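EmGH1 (PDB 5Z87) probably hydrolyses beta-glucosidic bonds, as a bacterial glycoside hydrolase of family 3 with a TIM-barrel-type N-terminal domain. Local coordinates at residues A[55-60]-A[358-363]; A[61-66]-A[370-375]; A[82-87]-A[351-356]; A[324-329]-A[334-339]. One frame throughout, in Å; residues are numbered along the deposited sequence.

Interaction 1 of 4, residues A[55-60]-A[358-363]. With GOL (glycerol), chain H.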
loop_
_atom_site.group_PDB
_atom_site.type_symbol
_atom_site.label_atom_id
_atom_site.label_comp_id
_atom_site.label_asym_id
_atom_site.label_seq_id
_atom_site.Cartn_x
_atom_site.Cartn_y
_atom_site.Cartn_z
ATOM N N THR A 55 35.929 28.174 17.739
ATOM C CA THR A 55 36.380 26.920 18.321
ATOM C C THR A 55 35.412 25.777 17.976
ATOM O O THR A 55 34.314 25.983 17.455
ATOM C CB THR A 55 36.511 27.050 19.841
ATOM O OG1 THR A 55 35.202 27.115 20.440
ATOM C CG2 THR A 55 37.327 28.311 20.211
ATOM N N LEU A 56 35.841 24.552 18.289
ATOM C CA LEU A 56 34.968 23.387 18.174
ATOM C C LEU A 56 33.666 23.589 18.946
ATOM O O LEU A 56 32.572 23.353 18.417
ATOM C CB LEU A 56 35.699 22.145 18.681
ATOM C CG LEU A 56 34.865 20.879 18.881
ATOM C CD1 LEU A 56 34.306 20.423 17.554
ATOM C CD2 LEU A 56 35.699 19.776 19.511
ATOM N N ASP A 57 33.768 24.024 20.206
ATOM C CA ASP A 57 32.584 24.196 21.043
ATOM C C ASP A 57 31.665 25.289 20.512
ATOM O O ASP A 57 30.435 25.178 20.628
ATOM C CB ASP A 57 33.000 24.504 22.482
ATOM C CG ASP A 57 33.593 23.298 23.186
ATOM O OD1 ASP A 57 33.623 22.211 22.578
ATOM O OD2 ASP A 57 34.026 23.433 24.350
ATOM N N GLU A 58 32.231 26.342 19.919
ATOM C CA GLU A 58 31.400 27.417 19.386
ATOM C C GLU A 58 30.673 26.986 18.117
ATOM O O GLU A 58 29.504 27.330 17.920
ATOM C CB GLU A 58 32.252 28.657 19.125
ATOM C CG GLU A 58 32.842 29.266 20.410
ATOM C CD GLU A 58 33.744 30.447 20.103
ATOM O OE1 GLU A 58 34.461 30.397 19.073
ATOM O OE2 GLU A 58 33.719 31.427 20.884
ATOM N N MET A 59 31.351 26.249 17.237
ATOM C CA MET A 59 30.679 25.729 16.053
ATOM C C MET A 59 29.621 24.700 16.427
ATOM O O MET A 59 28.517 24.705 15.868
ATOM C CB MET A 59 31.694 25.118 15.099
ATOM C CG MET A 59 32.521 26.148 14.381
ATOM S SD MET A 59 33.610 25.394 13.170
ATOM C CE MET A 59 34.643 24.396 14.250
ATOM N N ALA A 60 29.938 23.817 17.375
ATOM C CA ALA A 60 28.993 22.777 17.752
ATOM C C ALA A 60 27.710 23.368 18.308
ATOM O O ALA A 60 26.630 22.807 18.103
ATOM C CB ALA A 60 29.630 21.826 18.762
ATOM N N LEU A 358 32.545 13.828 21.329
ATOM C CA LEU A 358 32.850 12.751 20.385
ATOM C C LEU A 358 34.048 13.109 19.521
ATOM O O LEU A 358 34.871 12.244 19.201
ATOM C CB LEU A 358 31.635 12.435 19.501
ATOM C CG LEU A 358 30.474 11.751 20.226
ATOM C CD1 LEU A 358 29.165 11.945 19.465
ATOM C CD2 LEU A 358 30.785 10.264 20.464
ATOM N N VAL A 359 34.141 14.373 19.107
ATOM C CA VAL A 359 35.304 14.831 18.357
ATOM C C VAL A 359 36.556 14.727 19.218
ATOM O O VAL A 359 37.591 14.202 18.785
ATOM C CB VAL A 359 35.082 16.267 17.862
ATOM C CG1 VAL A 359 36.389 16.875 17.360
ATOM C CG2 VAL A 359 34.008 16.279 16.786
ATOM N N ARG A 360 36.470 15.198 20.464
ATOM C CA ARG A 360 37.636 15.157 21.339
ATOM C C ARG A 360 38.023 13.720 21.671
ATOM O O ARG A 360 39.212 13.392 21.730
ATOM C CB ARG A 360 37.374 15.980 22.603
ATOM C CG ARG A 360 37.436 17.499 22.343
ATOM C CD ARG A 360 37.427 18.311 23.631
ATOM N NE ARG A 360 36.180 18.115 24.351
ATOM C CZ ARG A 360 35.145 18.946 24.278
ATOM N NH1 ARG A 360 35.228 20.035 23.522
ATOM N NH2 ARG A 360 34.030 18.692 24.963
ATOM N N ASP A 361 37.039 12.836 21.837
ATOM C CA ASP A 361 37.339 11.431 22.083
ATOM C C ASP A 361 37.849 10.695 20.840
ATOM O O ASP A 361 38.231 9.524 20.950
ATOM C CB ASP A 361 36.106 10.720 22.647
ATOM C CG ASP A 361 35.821 11.105 24.087
ATOM O OD1 ASP A 361 36.668 11.777 24.704
ATOM O OD2 ASP A 361 34.747 10.740 24.607
ATOM N N GLY A 362 37.885 11.334 19.675
ATOM C CA GLY A 362 38.399 10.671 18.493
ATOM C C GLY A 362 37.419 9.781 17.758
ATOM O O GLY A 362 37.820 9.088 16.815
ATOM N N LEU A 363 36.148 9.782 18.147
ATOM C CA LEU A 363 35.136 8.965 17.493
ATOM C C LEU A 363 34.450 9.675 16.333
ATOM O O LEU A 363 33.576 9.076 15.699
ATOM C CB LEU A 363 34.093 8.519 18.522
ATOM C CG LEU A 363 34.757 7.932 19.765
ATOM C CD1 LEU A 363 33.797 7.865 20.944
ATOM C CD2 LEU A 363 35.324 6.562 19.433
HETATM C C1 GOL H . 30.024 19.934 26.126
HETATM O O1 GOL H . 30.712 18.747 25.800
HETATM C C2 GOL H . 30.455 20.982 25.069
HETATM O O2 GOL H . 31.844 21.056 24.932
HETATM C C3 GOL H . 29.844 22.325 25.541
HETATM O O3 GOL H . 30.352 23.308 24.662
#

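Interaction 2 of 4, residues A[61-66]-A[370-375]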
loop_
_atom_site.group_PDB
_atom_site.type_symbol
_atom_site.label_atom_id
_atom_site.label_comp_id
_atom_site.label_asym_id
_atom_site.label_seq_id
_atom_site.Cartn_x
_atom_site.Cartn_y
_atom_site.Cartn_z
ATOM N N ALA A 61 27.796 24.504 18.988
ATOM C CA ALA A 61 26.600 25.077 19.595
ATOM C C ALA A 61 25.597 25.528 18.535
ATOM O O ALA A 61 24.387 25.546 18.789
ATOM C CB ALA A 61 26.993 26.241 20.510
ATOM N N GLN A 62 26.080 25.890 17.345
ATOM C CA GLN A 62 25.208 26.261 16.240
ATOM C C GLN A 62 24.409 25.082 15.676
ATOM O O GLN A 62 23.569 25.303 14.801
ATOM C CB GLN A 62 26.040 26.912 15.125
ATOM C CG GLN A 62 26.784 28.175 15.564
ATOM C CD GLN A 62 25.841 29.313 15.916
ATOM O OE1 GLN A 62 24.950 29.672 15.134
ATOM N NE2 GLN A 62 26.008 29.872 17.119
ATOM N N LEU A 63 24.632 23.852 16.145
ATOM C CA LEU A 63 23.931 22.691 15.606
ATOM C C LEU A 63 22.778 22.234 16.492
ATOM O O LEU A 63 22.178 21.188 16.222
ATOM C CB LEU A 63 24.910 21.535 15.380
ATOM C CG LEU A 63 26.215 21.917 14.667
ATOM C CD1 LEU A 63 27.023 20.694 14.322
ATOM C CD2 LEU A 63 25.937 22.723 13.410
ATOM N N ASN A 64 22.453 22.989 17.539
ATOM C CA ASN A 64 21.386 22.643 18.470
ATOM C C ASN A 64 20.194 23.566 18.261
ATOM O O ASN A 64 20.369 24.765 18.019
ATOM C CB ASN A 64 21.876 22.747 19.917
ATOM C CG ASN A 64 23.171 21.989 20.148
ATOM O OD1 ASN A 64 23.344 20.894 19.628
ATOM N ND2 ASN A 64 24.088 22.569 20.928
ATOM N N CYS A 65 18.980 23.009 18.360
ATOM C CA CYS A 65 17.740 23.785 18.257
ATOM C C CYS A 65 16.678 23.231 19.200
ATOM O O CYS A 65 15.787 22.478 18.783
ATOM C CB CYS A 65 17.219 23.794 16.820
ATOM S SG CYS A 65 15.797 24.885 16.557
ATOM N N PRO A 66 16.732 23.593 20.483
ATOM C CA PRO A 66 15.687 23.167 21.424
ATOM C C PRO A 66 14.444 24.034 21.278
ATOM O O PRO A 66 14.412 25.009 20.527
ATOM C CB PRO A 66 16.336 23.379 22.798
ATOM C CG PRO A 66 17.188 24.612 22.577
ATOM C CD PRO A 66 17.734 24.459 21.142
ATOM N N ARG A 370 32.244 21.248 11.380
ATOM C CA ARG A 370 32.499 22.469 10.619
ATOM C C ARG A 370 31.642 22.534 9.356
ATOM O O ARG A 370 31.150 23.612 8.988
ATOM C CB ARG A 370 33.997 22.552 10.284
ATOM C CG ARG A 370 34.378 23.439 9.102
ATOM C CD ARG A 370 34.127 24.889 9.407
ATOM N NE ARG A 370 34.377 25.787 8.273
ATOM C CZ ARG A 370 35.437 26.593 8.186
ATOM N NH1 ARG A 370 36.349 26.589 9.154
ATOM N NH2 ARG A 370 35.591 27.395 7.132
ATOM N N ARG A 371 31.458 21.397 8.673
ATOM C CA ARG A 371 30.563 21.369 7.517
ATOM C C ARG A 371 29.155 21.809 7.912
ATOM O O ARG A 371 28.545 22.663 7.255
ATOM C CB ARG A 371 30.543 19.966 6.898
ATOM C CG ARG A 371 29.717 19.876 5.609
ATOM C CD ARG A 371 29.653 18.436 5.076
ATOM N NE ARG A 371 28.896 17.531 5.949
ATOM C CZ ARG A 371 28.542 16.290 5.614
ATOM N NH1 ARG A 371 28.870 15.794 4.422
ATOM N NH2 ARG A 371 27.858 15.544 6.467
ATOM N N ALA A 372 28.642 21.269 9.014
ATOM C CA ALA A 372 27.290 21.612 9.435
ATOM C C ALA A 372 27.208 23.062 9.914
ATOM O O ALA A 372 26.344 23.827 9.462
ATOM C CB ALA A 372 26.829 20.641 10.524
ATOM N N ALA A 373 28.115 23.472 10.811
ATOM C CA ALA A 373 28.035 24.827 11.363
ATOM C C ALA A 373 28.202 25.892 10.285
ATOM O O ALA A 373 27.623 26.979 10.389
ATOM C CB ALA A 373 29.068 25.020 12.470
ATOM N N GLU A 374 28.957 25.601 9.226
ATOM C CA GLU A 374 29.149 26.626 8.215
ATOM C C GLU A 374 27.878 26.829 7.399
ATOM O O GLU A 374 27.545 27.966 7.048
ATOM C CB GLU A 374 30.344 26.286 7.313
ATOM C CG GLU A 374 30.732 27.466 6.426
ATOM C CD GLU A 374 32.005 27.243 5.621
ATOM O OE1 GLU A 374 32.973 26.660 6.173
ATOM O OE2 GLU A 374 32.023 27.658 4.434
ATOM N N ARG A 375 27.151 25.741 7.099
ATOM C CA ARG A 375 25.859 25.861 6.422
ATOM C C ARG A 375 24.908 26.731 7.230
ATOM O O ARG A 375 24.272 27.650 6.695
ATOM C CB ARG A 375 25.241 24.473 6.200
ATOM C CG ARG A 375 25.922 23.652 5.137
ATOM C CD ARG A 375 25.894 22.175 5.464
ATOM N NE ARG A 375 26.361 21.387 4.330
ATOM C CZ ARG A 375 26.320 20.060 4.261
ATOM N NH1 ARG A 375 25.830 19.345 5.264
ATOM N NH2 ARG A 375 26.778 19.448 3.180
#

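Interaction 3 of 4, residues A[82-87]-A[351-356]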
loop_
_atom_site.group_PDB
_atom_site.type_symbol
_atom_site.label_atom_id
_atom_site.label_comp_id
_atom_site.label_asym_id
_atom_site.label_seq_id
_atom_site.Cartn_x
_atom_site.Cartn_y
_atom_site.Cartn_z
ATOM N N PHE A 82 22.688 23.163 30.211
ATOM C CA PHE A 82 23.278 22.793 28.926
ATOM C C PHE A 82 24.450 23.724 28.632
ATOM O O PHE A 82 24.282 24.818 28.068
ATOM C CB PHE A 82 22.225 22.820 27.817
ATOM C CG PHE A 82 20.946 22.084 28.176
ATOM C CD1 PHE A 82 20.863 20.705 28.047
ATOM C CD2 PHE A 82 19.841 22.775 28.655
ATOM C CE1 PHE A 82 19.699 20.025 28.378
ATOM C CE2 PHE A 82 18.660 22.106 28.993
ATOM C CZ PHE A 82 18.593 20.725 28.854
ATOM N N PRO A 83 25.665 23.307 28.988
ATOM C CA PRO A 83 26.812 24.230 28.954
ATOM C C PRO A 83 27.140 24.830 27.589
ATOM O O PRO A 83 27.721 25.924 27.556
ATOM C CB PRO A 83 27.959 23.358 29.474
ATOM C CG PRO A 83 27.262 22.417 30.446
ATOM C CD PRO A 83 25.966 22.079 29.751
ATOM N N TYR A 84 26.789 24.183 26.472
ATOM C CA TYR A 84 27.077 24.781 25.165
ATOM C C TYR A 84 26.469 26.174 25.004
ATOM O O TYR A 84 26.925 26.934 24.147
ATOM C CB TYR A 84 26.569 23.898 24.016
ATOM C CG TYR A 84 25.063 23.979 23.792
ATOM C CD1 TYR A 84 24.497 24.996 23.026
ATOM C CD2 TYR A 84 24.212 23.026 24.340
ATOM C CE1 TYR A 84 23.134 25.072 22.840
ATOM C CE2 TYR A 84 22.849 23.094 24.155
ATOM C CZ TYR A 84 22.316 24.108 23.399
ATOM O OH TYR A 84 20.957 24.170 23.217
ATOM N N PHE A 85 25.421 26.501 25.760
ATOM C CA PHE A 85 24.743 27.780 25.571
ATOM C C PHE A 85 25.634 28.957 25.961
ATOM O O PHE A 85 25.352 30.093 25.572
ATOM C CB PHE A 85 23.433 27.804 26.374
ATOM C CG PHE A 85 22.544 28.983 26.069
ATOM C CD1 PHE A 85 22.145 29.258 24.765
ATOM C CD2 PHE A 85 22.104 29.814 27.090
ATOM C CE1 PHE A 85 21.332 30.342 24.485
ATOM C CE2 PHE A 85 21.292 30.905 26.820
ATOM C CZ PHE A 85 20.906 31.175 25.517
ATOM N N ALA A 86 26.716 28.706 26.692
ATOM C CA ALA A 86 27.719 29.738 26.908
ATOM C C ALA A 86 28.244 30.305 25.593
ATOM O O ALA A 86 28.720 31.443 25.566
ATOM C CB ALA A 86 28.868 29.170 27.752
ATOM N N HIS A 87 28.132 29.557 24.495
ATOM C CA HIS A 87 28.566 30.015 23.180
ATOM C C HIS A 87 27.398 30.338 22.258
ATOM O O HIS A 87 27.574 30.399 21.039
ATOM C CB HIS A 87 29.470 28.972 22.534
ATOM C CG HIS A 87 30.417 28.339 23.499
ATOM N ND1 HIS A 87 31.448 29.038 24.092
ATOM C CD2 HIS A 87 30.473 27.082 24.002
ATOM C CE1 HIS A 87 32.109 28.233 24.905
ATOM N NE2 HIS A 87 31.534 27.043 24.876
ATOM N N VAL A 351 20.848 14.657 20.947
ATOM C CA VAL A 351 22.059 13.853 20.889
ATOM C C VAL A 351 23.216 14.645 20.281
ATOM O O VAL A 351 24.383 14.300 20.514
ATOM C CB VAL A 351 21.815 12.523 20.136
ATOM C CG1 VAL A 351 20.720 11.717 20.819
ATOM C CG2 VAL A 351 21.481 12.760 18.661
ATOM N N TYR A 352 22.933 15.717 19.529
ATOM C CA TYR A 352 24.031 16.535 19.020
ATOM C C TYR A 352 24.809 17.238 20.127
ATOM O O TYR A 352 25.897 17.750 19.855
ATOM C CB TYR A 352 23.531 17.581 18.028
ATOM C CG TYR A 352 23.467 17.093 16.606
ATOM C CD1 TYR A 352 23.511 15.731 16.313
ATOM C CD2 TYR A 352 23.347 17.993 15.552
ATOM C CE1 TYR A 352 23.449 15.269 14.986
ATOM C CE2 TYR A 352 23.279 17.547 14.218
ATOM C CZ TYR A 352 23.334 16.182 13.950
ATOM O OH TYR A 352 23.265 15.748 12.651
ATOM N N LEU A 353 24.290 17.273 21.356
ATOM C CA LEU A 353 25.065 17.817 22.460
ATOM C C LEU A 353 26.309 16.978 22.740
ATOM O O LEU A 353 27.252 17.477 23.361
ATOM C CB LEU A 353 24.198 17.931 23.716
ATOM C CG LEU A 353 23.308 19.184 23.851
ATOM C CD1 LEU A 353 22.420 19.408 22.648
ATOM C CD2 LEU A 353 22.443 19.144 25.105
ATOM N N MET A 354 26.345 15.729 22.270
ATOM C CA MET A 354 27.515 14.869 22.413
ATOM C C MET A 354 28.585 15.137 21.361
ATOM O O MET A 354 29.679 14.579 21.468
ATOM C CB MET A 354 27.114 13.385 22.330
ATOM C CG MET A 354 26.138 12.912 23.401
ATOM S SD MET A 354 25.541 11.226 23.084
ATOM C CE MET A 354 24.273 11.088 24.345
ATOM N N LEU A 355 28.297 15.952 20.344
ATOM C CA LEU A 355 29.242 16.109 19.238
ATOM C C LEU A 355 30.619 16.614 19.674
ATOM O O LEU A 355 31.628 16.054 19.206
ATOM C CB LEU A 355 28.633 17.020 18.171
ATOM C CG LEU A 355 27.432 16.492 17.396
ATOM C CD1 LEU A 355 27.040 17.503 16.319
ATOM C CD2 LEU A 355 27.735 15.130 16.783
ATOM N N PRO A 356 30.749 17.642 20.531
ATOM C CA PRO A 356 32.112 18.079 20.915
ATOM C C PRO A 356 32.913 16.988 21.606
ATOM O O PRO A 356 34.063 16.737 21.230
ATOM C CB PRO A 356 31.857 19.282 21.842
ATOM C CG PRO A 356 30.485 19.760 21.488
ATOM C CD PRO A 356 29.713 18.520 21.111
#

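Interaction 4 of 4, residues A[324-329]-A[334-339]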
loop_
_atom_site.group_PDB
_atom_site.type_symbol
_atom_site.label_atom_id
_atom_site.label_comp_id
_atom_site.label_asym_id
_atom_site.label_seq_id
_atom_site.Cartn_x
_atom_site.Cartn_y
_atom_site.Cartn_z
ATOM N N HIS A 324 13.802 3.399 15.265
ATOM C CA HIS A 324 14.111 2.517 14.145
ATOM C C HIS A 324 15.028 1.354 14.523
ATOM O O HIS A 324 15.020 0.320 13.843
ATOM C CB HIS A 324 14.772 3.316 13.025
ATOM C CG HIS A 324 13.852 4.270 12.343
ATOM N ND1 HIS A 324 12.883 3.855 11.452
ATOM C CD2 HIS A 324 13.747 5.618 12.420
ATOM C CE1 HIS A 324 12.234 4.911 10.996
ATOM N NE2 HIS A 324 12.735 5.992 11.572
ATOM N N GLY A 325 15.845 1.500 15.562
ATOM C CA GLY A 325 16.761 0.421 15.896
ATOM C C GLY A 325 17.893 0.262 14.907
ATOM O O GLY A 325 18.365 -0.856 14.683
ATOM N N VAL A 326 18.342 1.357 14.303
ATOM C CA VAL A 326 19.427 1.311 13.340
ATOM C C VAL A 326 20.749 1.729 13.972
ATOM O O VAL A 326 21.775 1.094 13.728
ATOM C CB VAL A 326 19.080 2.170 12.107
ATOM C CG1 VAL A 326 20.316 2.404 11.221
ATOM C CG2 VAL A 326 17.976 1.485 11.312
ATOM N N ALA A 327 20.739 2.760 14.813
ATOM C CA ALA A 327 21.912 3.140 15.581
ATOM C C ALA A 327 21.942 2.372 16.897
ATOM O O ALA A 327 20.913 2.201 17.556
ATOM C CB ALA A 327 21.917 4.647 15.854
ATOM N N GLY A 328 23.139 1.926 17.286
ATOM C CA GLY A 328 23.288 1.159 18.506
ATOM C C GLY A 328 23.198 1.975 19.774
ATOM O O GLY A 328 22.984 1.407 20.851
ATOM N N SER A 329 23.324 3.293 19.672
ATOM C CA SER A 329 23.281 4.137 20.856
ATOM C C SER A 329 22.930 5.549 20.415
ATOM O O SER A 329 22.907 5.860 19.226
ATOM C CB SER A 329 24.623 4.121 21.587
ATOM O OG SER A 329 25.645 4.562 20.705
ATOM N N ALA A 334 23.781 10.328 16.767
ATOM C CA ALA A 334 24.325 11.641 16.429
ATOM C C ALA A 334 25.319 11.535 15.282
ATOM O O ALA A 334 25.263 12.322 14.330
ATOM C CB ALA A 334 24.974 12.269 17.671
ATOM N N ILE A 335 26.194 10.520 15.319
ATOM C CA ILE A 335 27.221 10.384 14.286
ATOM C C ILE A 335 26.592 10.059 12.936
ATOM O O ILE A 335 26.968 10.632 11.905
ATOM C CB ILE A 335 28.261 9.323 14.685
ATOM C CG1 ILE A 335 29.068 9.795 15.892
ATOM C CG2 ILE A 335 29.207 9.044 13.506
ATOM C CD1 ILE A 335 30.089 8.766 16.386
ATOM N N MET A 336 25.632 9.126 12.915
ATOM C CA MET A 336 24.961 8.779 11.662
ATOM C C MET A 336 24.251 9.985 11.051
ATOM O O MET A 336 24.401 10.263 9.855
ATOM C CB MET A 336 23.970 7.641 11.894
ATOM C CG MET A 336 24.626 6.291 12.059
ATOM S SD MET A 336 23.392 4.978 12.222
ATOM C CE MET A 336 24.466 3.569 12.506
ATOM N N GLY A 337 23.468 10.714 11.857
ATOM C CA GLY A 337 22.769 11.880 11.328
ATOM C C GLY A 337 23.707 12.944 10.773
ATOM O O GLY A 337 23.475 13.496 9.689
ATOM N N LEU A 338 24.774 13.257 11.508
ATOM C CA LEU A 338 25.680 14.314 11.065
ATOM C C LEU A 338 26.414 13.918 9.785
ATOM O O LEU A 338 26.485 14.704 8.829
ATOM C CB LEU A 338 26.666 14.652 12.184
ATOM C CG LEU A 338 27.424 15.954 11.987
ATOM C CD1 LEU A 338 26.480 17.118 12.186
ATOM C CD2 LEU A 338 28.607 16.015 12.963
ATOM N N ARG A 339 26.953 12.692 9.736
ATOM C CA ARG A 339 27.657 12.271 8.524
ATOM C C ARG A 339 26.702 12.089 7.360
ATOM O O ARG A 339 27.085 12.321 6.204
ATOM C CB ARG A 339 28.428 10.975 8.753
ATOM C CG ARG A 339 29.106 10.874 10.090
ATOM C CD ARG A 339 30.594 10.907 9.997
ATOM N NE ARG A 339 31.099 9.933 9.048
ATOM C CZ ARG A 339 31.305 8.657 9.337
ATOM N NH1 ARG A 339 31.777 7.835 8.404
ATOM N NH2 ARG A 339 31.041 8.210 10.558
#

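Interaction 1 of 4, residues A[55-60]-A[358-363]
Leu56 and Val359 meet tip to tip between two short helices of the TIM-barrel-type N-terminal domain, the first turn of helix 56-61 and the last turn of helix 355-360. This is the tight, apolar part of the contact: Leu56 CD2 lies 3.7 Å from Val359 CG1 and also rests on the aliphatic start of Arg360, at 4.0 Å from CG. Helix 366-382 backs it, with Val359 touching Glu366. Thr55 and Glu58 form a capping box at the start of helix 56-61, and Gly362, at positive phi, forms a Schellman motif after the last turn of the other.

Toward solvent the contact is looser and polar. The Arg360 chain bends at chi3 (-64°) and brings its guanidinium across Asp57, the carboxylate and guanidinium planes standing 81° apart. Arg360 NH2 is also bonded to Gln357 OE1, which helps to fix the group's rotation. A glycerol, probably from the crystallisation liquor, bridges the pair: its O2 accepts from Arg360 NH2 at 3.2 Å and makes a weak bond to Asp57 OD1. The salt bridge is a single hydrogen bond, Arg360 NH1 to the syn lone pair of Asp57 OD1, 2.9 Å long and in the guanidinium plane.

Interaction 2 of 4, residues A[61-66]-A[370-375]
Leu63 sets the end of its side chain against the helix backbone at Ala372 and Ala373, in a buried contact without polar side-chain partners across it. Its CG stands anti to the carbonyl carbon (chi1 -47°), and with chi2 extended at -172° the two methyls are spread over neighbouring residues of the helix. CD1 lies 3.8 Å from Ala372 CB. CD2 reaches further in: it is 3.7 Å from the same Ala372 CB and 3.5 Å from the backbone N of Ala373, whose CB lies 4.0 Å away. With only methyl side chains at both positions, the leucine branch probably lies this close to the main chain because little stands in its way.

Gln62 behaves differently. Its CB faces Ala373 CB at 4.4 Å, but a bend at chi2 (-66°) turns the amide away from this helix segment, and OE1 accepts a hydrogen bond from Lys380 NZ, about two turns beyond Ala373 on the same helix. OE1 is thereby satisfied while the aliphatic root of the side chain stays in the packing. Both residues are the central pair of a type I turn from Ala61 to Asn64.

That turn joins helix 56-61 to strand 64-65, which runs parallel to strand 345-346. Helix 366-382 packs against the turn, with Met59 of helix 56-61 also touching Ala373, and Arg370 and Glu374 facing helix 43-51.

Interaction 3 of 4, residues A[82-87]-A[351-356]
Leu353 sets its branched end against two aromatic side chains, Phe82 and Tyr84, and these three residues make up the whole contact. Its CG stands anti to the carbonyl carbon (chi1 -83°), which carries the branch toward the other segment, where CD2 meets both rings and CD1 the tyrosine alone. CD2 approaches Phe82 CD1 at 3.7 Å and also lies 4.1 Å from Tyr84 CE2. CD1 is 4.0 Å from that same Tyr84 CE2, and Leu353 CG is 3.9 Å from Tyr84 CE2. The leucine thus meets the CD2-CE2 part of the tyrosine ring with three carbons and the phenylalanine with one. Both rings are crossed obliquely.

Tyr84 adopts the less common first torsion, its CG lying between the backbone N and the carbonyl carbon (chi1 77°), and this swings the ring over toward Leu353. The two aromatics come from a short 3-10 turn and the residue just before it, whereas Leu353 lies at the end of the 3-10 segment 351-353. The contact is therefore made between irregular connections, near the surface of the domain.

Phe78 of helix 75-81 packs on both Phe82 and Tyr84. Tyr84 also touches Ala61 of helix 56-61, and after Leu353 the chain continues into helix 355-360, whose Pro356 leans on the same helix 56-61.

Interaction 4 of 4, residues A[324-329]-A[334-339]
A helix and the loop that leads into it fold against each other here: residues 324-329 form the connection between helices 319-322 and 330-340, and Met336, in the second turn of the latter, reaches back to touch it. The methionine provides the whole helix side of the contact. With CG anti to the carbonyl carbon (chi1 -75°) and the chain fully extended beyond it (chi2 -176°, chi3 -176°), the sulfur and terminal methyl are carried well clear of the helix and laid against the loop. SD lies 3.9 Å from Ala327 CB and 4.1 Å from Val326 CG1. CE goes further along the loop backbone, 4.0 Å from Ala327 CA and 3.9 Å from the carbonyl O of Val326. These are van der Waals contacts. The CB of Ala327 points at the helix, and the thioether lies close to the main chain, beside this methyl.

Several polar groups of the loop have partners close by. Ser329 is the N-cap of helix 330-340, its OG accepting from Glu332 N, and Glu332 OE1 in turn accepts from Gly328 N. Ala327 O is bonded to His321 ND1.

Ile320 of helix 319-322 packs on both Ala327 and Met336 and so adds to the apolar cluster, while Val326 leans on Pro288 of strand 287-288 and on Ser717 of the second subunit. Helix 330-340 turns Leu338 toward helix 366-382, where it touches Ala372.

How the interactions relate
From the N terminus, helix 56-61 is the first element used, and interaction 1 closes a loop of nearly 300 residues by joining it to helix 355-360. Interaction 2 begins directly afterwards, at 61-66, and ends later, on helix 366-382, so the two loops cross. Interaction 3, between 82-87 and 351-356, is nested inside both, and the short closure of interaction 4 (324-329 with 334-339) is nested inside all three. The first three tie the 55-87 region to the 351-375 region of the chain; interaction 4 is local to helix 330-340. Tyr352 packs against both Leu63 and Ala334, linking interactions 2, 3 and 4, while Met59 of interaction 1 touches Arg370 of interaction 2.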